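Local structure of putative adhesin (Bacteroides fragilis NCTC 9343, 3PET) at residues G48-V60 against S68-M81. The protein is of unknown function but is probably a surface lipoprotein adhesin with a right-handed beta-helix head. Numbering follows the deposited sequence.
Sequences GPDNIVALIQVAV and SIDKSKKVRNFKKM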
# COMPACT_ATOMS: atom_id res chain seq x y z
N GLY A 48 -20.88 16.71 10.54
CA GLY A 48 -20.92 16.76 9.09
C GLY A 48 -22.29 17.11 8.60
O GLY A 48 -23.17 17.41 9.42
N PRO A 49 -22.52 17.06 7.27
CA PRO A 49 -23.87 17.32 6.74
C PRO A 49 -24.83 16.29 7.33
O PRO A 49 -24.46 15.11 7.43
CB PRO A 49 -23.69 17.15 5.22
CG PRO A 49 -22.24 17.25 4.98
CD PRO A 49 -21.57 16.71 6.19
N ASP A 50 -26.03 16.72 7.75
CA ASP A 50 -26.97 15.83 8.46
C ASP A 50 -27.36 14.57 7.68
O ASP A 50 -27.50 13.53 8.32
CB ASP A 50 -28.24 16.56 8.95
CG ASP A 50 -29.07 17.30 7.91
OD1 ASP A 50 -28.68 17.29 6.73
OD2 ASP A 50 -30.11 17.89 8.30
N ASN A 51 -27.49 14.63 6.35
CA ASN A 51 -27.88 13.45 5.56
C ASN A 51 -26.69 12.48 5.33
O ASN A 51 -26.90 11.34 4.90
CB ASN A 51 -28.52 13.87 4.22
CG ASN A 51 -27.63 14.70 3.33
OD1 ASN A 51 -26.64 15.31 3.77
ND2 ASN A 51 -27.98 14.77 2.06
N ILE A 52 -25.46 12.94 5.60
CA ILE A 52 -24.26 12.11 5.47
C ILE A 52 -23.99 11.46 6.84
O ILE A 52 -23.73 10.25 6.91
CB ILE A 52 -23.05 12.91 4.91
CG1 ILE A 52 -23.40 13.70 3.61
CG2 ILE A 52 -21.81 12.04 4.74
CD1 ILE A 52 -24.07 12.89 2.43
N VAL A 53 -24.16 12.24 7.92
CA VAL A 53 -24.04 11.74 9.31
C VAL A 53 -25.02 10.58 9.51
O VAL A 53 -24.67 9.57 10.12
CB VAL A 53 -24.27 12.89 10.33
CG1 VAL A 53 -24.43 12.35 11.76
CG2 VAL A 53 -23.14 13.92 10.27
N ALA A 54 -26.24 10.72 8.95
CA ALA A 54 -27.33 9.74 9.04
C ALA A 54 -26.96 8.39 8.42
O ALA A 54 -27.60 7.39 8.76
CB ALA A 54 -28.59 10.29 8.39
N LEU A 55 -25.92 8.34 7.54
CA LEU A 55 -25.49 7.10 6.88
C LEU A 55 -24.63 6.20 7.80
O LEU A 55 -24.37 5.05 7.45
CB LEU A 55 -24.69 7.40 5.60
CG LEU A 55 -25.39 8.19 4.48
CD1 LEU A 55 -24.45 8.40 3.33
CD2 LEU A 55 -26.65 7.49 3.98
N ILE A 56 -24.18 6.72 8.93
CA ILE A 56 -23.30 5.95 9.83
C ILE A 56 -24.11 5.15 10.85
O ILE A 56 -24.89 5.72 11.62
CB ILE A 56 -22.25 6.86 10.50
CG1 ILE A 56 -21.39 7.60 9.40
CG2 ILE A 56 -21.36 6.02 11.49
CD1 ILE A 56 -20.37 8.56 9.89
N GLN A 57 -23.90 3.84 10.88
CA GLN A 57 -24.58 3.00 11.88
C GLN A 57 -23.60 2.82 13.04
O GLN A 57 -22.40 2.62 12.84
CB GLN A 57 -25.03 1.66 11.28
CG GLN A 57 -26.03 1.79 10.13
CD GLN A 57 -25.35 1.69 8.78
OE1 GLN A 57 -24.39 0.93 8.59
NE2 GLN A 57 -25.83 2.48 7.83
N VAL A 58 -24.13 2.92 14.24
CA VAL A 58 -23.35 2.90 15.47
C VAL A 58 -23.84 1.80 16.41
O VAL A 58 -25.04 1.69 16.61
CB VAL A 58 -23.48 4.31 16.14
CG1 VAL A 58 -22.86 4.34 17.54
CG2 VAL A 58 -22.88 5.41 15.25
N ALA A 59 -22.93 1.04 17.02
CA ALA A 59 -23.28 0.00 18.00
C ALA A 59 -22.10 -0.32 18.88
O ALA A 59 -20.97 -0.35 18.41
CB ALA A 59 -23.76 -1.28 17.31
N VAL A 60 -22.37 -0.61 20.15
CA VAL A 60 -21.34 -1.11 21.06
C VAL A 60 -21.72 -2.56 21.35
O VAL A 60 -22.83 -2.85 21.77
CB VAL A 60 -21.12 -0.26 22.35
CG1 VAL A 60 -20.12 -0.96 23.29
CG2 VAL A 60 -20.62 1.14 22.00
N SER A 68 -20.22 1.65 11.11
CA SER A 68 -20.37 1.10 9.78
C SER A 68 -21.23 1.99 8.90
O SER A 68 -21.80 2.97 9.38
CB SER A 68 -20.97 -0.30 9.85
OG SER A 68 -22.22 -0.25 10.50
N ILE A 69 -21.28 1.67 7.59
CA ILE A 69 -22.08 2.39 6.60
C ILE A 69 -22.77 1.41 5.68
O ILE A 69 -22.36 0.24 5.60
CB ILE A 69 -21.22 3.42 5.76
CG1 ILE A 69 -20.12 2.71 4.93
CG2 ILE A 69 -20.62 4.51 6.65
CD1 ILE A 69 -19.65 3.47 3.71
N ASP A 70 -23.81 1.88 4.98
CA ASP A 70 -24.45 1.14 3.91
C ASP A 70 -23.50 1.33 2.72
O ASP A 70 -23.43 2.42 2.14
CB ASP A 70 -25.90 1.64 3.64
CG ASP A 70 -26.58 0.95 2.45
OD1 ASP A 70 -25.93 0.14 1.77
OD2 ASP A 70 -27.78 1.20 2.24
N LYS A 71 -22.72 0.30 2.41
CA LYS A 71 -21.69 0.39 1.36
C LYS A 71 -22.28 0.57 -0.06
O LYS A 71 -21.56 0.96 -0.98
CB LYS A 71 -20.78 -0.84 1.42
CG LYS A 71 -20.01 -0.92 2.75
CD LYS A 71 -19.26 -2.24 2.81
CE LYS A 71 -18.63 -2.47 4.16
NZ LYS A 71 -18.20 -3.89 4.32
N SER A 72 -23.59 0.26 -0.24
CA SER A 72 -24.30 0.38 -1.52
C SER A 72 -24.75 1.83 -1.74
O SER A 72 -25.25 2.14 -2.83
CB SER A 72 -25.52 -0.55 -1.52
OG SER A 72 -25.19 -1.93 -1.48
N LYS A 73 -24.58 2.72 -0.74
CA LYS A 73 -25.06 4.10 -0.89
C LYS A 73 -24.06 5.02 -1.58
O LYS A 73 -22.94 5.22 -1.09
CB LYS A 73 -25.52 4.72 0.44
CG LYS A 73 -26.90 4.22 0.89
CD LYS A 73 -28.06 5.00 0.28
CE LYS A 73 -29.30 4.15 0.17
NZ LYS A 73 -29.40 3.48 -1.15
N LYS A 74 -24.47 5.59 -2.73
CA LYS A 74 -23.62 6.52 -3.46
C LYS A 74 -23.75 7.90 -2.85
O LYS A 74 -24.85 8.37 -2.57
CB LYS A 74 -23.92 6.56 -4.96
CG LYS A 74 -23.47 5.33 -5.75
CD LYS A 74 -23.98 5.43 -7.18
CE LYS A 74 -24.22 4.09 -7.81
NZ LYS A 74 -24.72 4.23 -9.21
N VAL A 75 -22.61 8.53 -2.60
CA VAL A 75 -22.52 9.87 -2.03
C VAL A 75 -21.66 10.71 -2.97
O VAL A 75 -20.58 10.27 -3.37
CB VAL A 75 -21.95 9.83 -0.58
CG1 VAL A 75 -21.79 11.22 -0.01
CG2 VAL A 75 -22.82 8.99 0.33
N ARG A 76 -22.15 11.91 -3.36
CA ARG A 76 -21.42 12.83 -4.24
C ARG A 76 -20.02 13.17 -3.61
O ARG A 76 -19.01 12.99 -4.29
CB ARG A 76 -22.26 14.08 -4.53
N ASN A 77 -19.95 13.45 -2.28
CA ASN A 77 -18.69 13.68 -1.54
C ASN A 77 -18.89 13.53 -0.01
O ASN A 77 -19.99 13.77 0.48
CB ASN A 77 -18.09 15.06 -1.86
CG ASN A 77 -18.88 16.21 -1.26
OD1 ASN A 77 -18.84 16.46 -0.05
ND2 ASN A 77 -19.64 16.91 -2.09
N PHE A 78 -17.80 13.24 0.73
CA PHE A 78 -17.82 13.08 2.19
C PHE A 78 -17.04 14.21 2.89
O PHE A 78 -16.42 13.98 3.94
CB PHE A 78 -17.25 11.71 2.59
CG PHE A 78 -18.02 10.50 2.12
CD1 PHE A 78 -19.04 9.95 2.90
CD2 PHE A 78 -17.70 9.87 0.92
CE1 PHE A 78 -19.73 8.81 2.47
CE2 PHE A 78 -18.39 8.72 0.51
CZ PHE A 78 -19.39 8.19 1.29
N LYS A 79 -17.09 15.42 2.31
CA LYS A 79 -16.41 16.61 2.86
C LYS A 79 -17.05 17.08 4.18
O LYS A 79 -18.29 17.12 4.27
CB LYS A 79 -16.42 17.78 1.85
CG LYS A 79 -15.49 17.57 0.65
CD LYS A 79 -15.18 18.87 -0.07
CE LYS A 79 -15.98 19.04 -1.35
NZ LYS A 79 -17.32 19.62 -1.08
N LYS A 80 -16.21 17.47 5.16
CA LYS A 80 -16.59 18.01 6.48
C LYS A 80 -16.84 16.92 7.54
O LYS A 80 -16.97 17.27 8.72
CB LYS A 80 -17.81 18.97 6.41
CG LYS A 80 -17.50 20.29 5.69
CD LYS A 80 -18.76 20.98 5.19
CE LYS A 80 -18.47 22.13 4.25
NZ LYS A 80 -18.04 23.36 4.98
N MSE A 81 -16.85 15.61 7.16
CA MSE A 81 -17.10 14.49 8.09
C MSE A 81 -16.00 14.39 9.16
O MSE A 81 -14.82 14.25 8.82
CB MSE A 81 -17.21 13.15 7.33
CG MSE A 81 -18.48 13.03 6.50
SE MSE A 81 -20.15 13.25 7.53
CE MSE A 81 -19.95 11.79 8.71
O HOH W 1 -25.12 4.24 5.15
O HOH W 2 -22.23 -0.42 13.43
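The open end of the beta hairpin formed by strands 56-61 and 64-69 meets here the short helix 50-53 and the loop that leads from the hairpin to strand 82-87. Q57 and S68 form an antiparallel hydrogen-bonded pair: Q57 N donates to S68 O at 2.7 Å, and S68 N returns a nearly straight bond to Q57 O (2.9 Å, 167°) in the carbonyl plane. The Q57 side chain, bent at its second torsion, folds back over the partner strand and brings OE1 within 3.1 Å of S68 OG. Toward the open end a water joins the two strands, donating to L55 O and accepting from D70 N (2.7 Å).

Past that point the joint is apolar. The selenomethionine M81, a labelled residue, is bent at chi2 and chi3 (-57° and -62°), which curls the chain toward the helix, against I52 and V53. SE thereby lies 3.5 Å from I52 CG2, with G48 CA and P49 CD close by, while CE meets I56 CD1 tip to tip. G48 has no side chain, so its CA packs directly beside the selenium, and its backbone angles are ones that suit glycine. The other branch of I52 turns off roughly at a right angle to CG2, CD1 ending 3.7 Å from V75 CG1; that methyl in turn sits 3.9 Å above the centre of the F78 ring. L55 CD1 slides past V75 CG2 in a tight contact (3.5 Å).

V53, I56 and M81 all continue onto I46 of strand 43-47, whereas the outer loop, through K73, K74 and V75, bonds to the second subunit. The whole is a beta hairpin whose base is filled by one helical turn and a returning loop, an elaboration at the N-terminal end of a right-handed beta-helix.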